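Local coordinates for protein kinase domain-containing protein (Chaetomium thermophilum, PDB 6Z3U), which probably phosphorylates serine and threonine residues with ATP, as the CDK7-type kinase of the CAK complex that acts in transcription and the cell cycle, at residues T306-C309 / K310-T314. Sequence-based numbering, arbitrary orientation.
Sequences TLIC and KHIGT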
loop_
_atom_site.group_PDB
_atom_site.type_symbol
_atom_site.label_atom_id
_atom_site.label_comp_id
_atom_site.label_asym_id
_atom_site.label_seq_id
_atom_site.Cartn_x
_atom_site.Cartn_y
_atom_site.Cartn_z
ATOM N N THR B 306 -3.034 19.878 -26.853
ATOM C CA THR B 306 -3.092 20.121 -28.290
ATOM C C THR B 306 -2.585 18.915 -29.068
ATOM O O THR B 306 -3.154 18.549 -30.103
ATOM C CB THR B 306 -2.278 21.365 -28.644
ATOM O OG1 THR B 306 -2.783 22.494 -27.921
ATOM C CG2 THR B 306 -2.354 21.651 -30.132
ATOM N N LEU B 307 -1.524 18.272 -28.576
ATOM C CA LEU B 307 -0.970 17.122 -29.279
ATOM C C LEU B 307 -1.967 15.973 -29.320
ATOM O O LEU B 307 -2.146 15.334 -30.362
ATOM C CB LEU B 307 0.333 16.680 -28.617
ATOM C CG LEU B 307 1.575 17.519 -28.931
ATOM C CD1 LEU B 307 2.764 17.039 -28.108
ATOM C CD2 LEU B 307 1.903 17.477 -30.412
ATOM N N ILE B 308 -2.634 15.696 -28.198
ATOM C CA ILE B 308 -3.631 14.631 -28.189
ATOM C C ILE B 308 -4.761 14.967 -29.152
ATOM O O ILE B 308 -5.257 14.098 -29.879
ATOM C CB ILE B 308 -4.146 14.385 -26.760
ATOM C CG1 ILE B 308 -3.008 13.861 -25.882
ATOM C CG2 ILE B 308 -5.304 13.398 -26.777
ATOM C CD1 ILE B 308 -3.352 13.755 -24.415
ATOM N N CYS B 309 -5.181 16.234 -29.180
ATOM C CA CYS B 309 -6.203 16.649 -30.135
ATOM C C CYS B 309 -5.729 16.440 -31.568
ATOM O O CYS B 309 -6.504 16.016 -32.433
ATOM C CB CYS B 309 -6.577 18.114 -29.903
ATOM S SG CYS B 309 -7.531 18.431 -28.395
ATOM N N LYS B 310 -4.458 16.732 -31.838
ATOM C CA LYS B 310 -3.952 16.648 -33.204
ATOM C C LYS B 310 -3.827 15.197 -33.656
ATOM O O LYS B 310 -4.264 14.839 -34.755
ATOM C CB LYS B 310 -2.607 17.374 -33.301
ATOM C CG LYS B 310 -1.979 17.382 -34.688
ATOM C CD LYS B 310 -0.550 17.909 -34.637
ATOM C CE LYS B 310 0.146 17.804 -35.992
ATOM N NZ LYS B 310 -0.322 18.832 -36.965
ATOM N N HIS B 311 -3.243 14.342 -32.812
ATOM C CA HIS B 311 -2.862 12.998 -33.223
ATOM C C HIS B 311 -3.858 11.916 -32.826
ATOM O O HIS B 311 -3.826 10.832 -33.417
ATOM C CB HIS B 311 -1.489 12.631 -32.642
ATOM C CG HIS B 311 -0.341 13.356 -33.278
ATOM N ND1 HIS B 311 -0.511 14.386 -34.178
ATOM C CD2 HIS B 311 0.996 13.183 -33.155
ATOM C CE1 HIS B 311 0.671 14.820 -34.576
ATOM N NE2 HIS B 311 1.603 14.107 -33.970
ATOM N N ILE B 312 -4.727 12.164 -31.853
ATOM C CA ILE B 312 -5.731 11.194 -31.432
ATOM C C ILE B 312 -7.139 11.673 -31.765
ATOM O O ILE B 312 -7.941 10.925 -32.324
ATOM C CB ILE B 312 -5.600 10.875 -29.926
ATOM C CG1 ILE B 312 -4.328 10.069 -29.653
ATOM C CG2 ILE B 312 -6.815 10.102 -29.437
ATOM C CD1 ILE B 312 -3.135 10.921 -29.320
ATOM N N GLY B 313 -7.450 12.913 -31.435
ATOM C CA GLY B 313 -8.757 13.484 -31.698
ATOM C C GLY B 313 -9.151 14.454 -30.600
ATOM O O GLY B 313 -8.726 14.362 -29.452
ATOM N N THR B 314 -9.985 15.419 -30.967
ATOM C CA THR B 314 -10.450 16.413 -30.008
ATOM C C THR B 314 -11.531 15.800 -29.124
ATOM O O THR B 314 -12.570 15.377 -29.642
ATOM C CB THR B 314 -10.998 17.642 -30.729
ATOM O OG1 THR B 314 -9.940 18.310 -31.428
ATOM C CG2 THR B 314 -11.629 18.607 -29.736
#
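Ile308 and Ile312 meet one turn apart, at the C-terminal end of helix 301-311. Their side chains cross obliquely, with CG2 of Ile308 lying 4.0 Å from CB of Ile312. In Ile308, CG2 is anti to the backbone N and CG1 stands beside that N (chi1 -65°), which leaves the methyl branch to make this touch. In Ile312, chi2 of 92° turns CD1 back toward the helix, 3.9 Å from CA of Ile308.

Ile308 O accepts from two donors, Ile312 N at 2.8 Å and Gly313 N at 2.9 Å. The Gly313 N-H comes in the carbonyl plane and is the straighter bond, at 163°; the Ile312 N-H is tilted from that plane. Gly313 then leaves helical geometry, with a positive phi. After this turn the chain runs back beside Cys309, whose CA-H points almost straight at Gly313 O (CA to O 3.5 Å). Cys309 CB also lies 3.7 Å from Thr314 OG1, and SG is close to the same threonine.

Earlier in the turn, Lys310 N bonds to Thr306 O and His311 N to Leu307 O. His311 CB lies 3.6 Å from Leu307 O, and the ring stands oblique to that oxygen.

Helix 301-311 follows helix 276-291 in the C-terminal lobe and corresponds to αG of the protein kinase fold. Gly313-Thr314 leads into the CMGC insert, as in other cyclin-dependent kinases. The Thr314 hydroxyl bonds to Ile337 N, and Lys310 O accepts a hydrogen bond from Trp340 NE1, so residues just before helix 342-349 run alongside. Ile312 rests on Tyr345 and His311 on Arg348 of that helix, while Leu296, in the loop before helix 301-311, touches Ile308, His311 and Ile312.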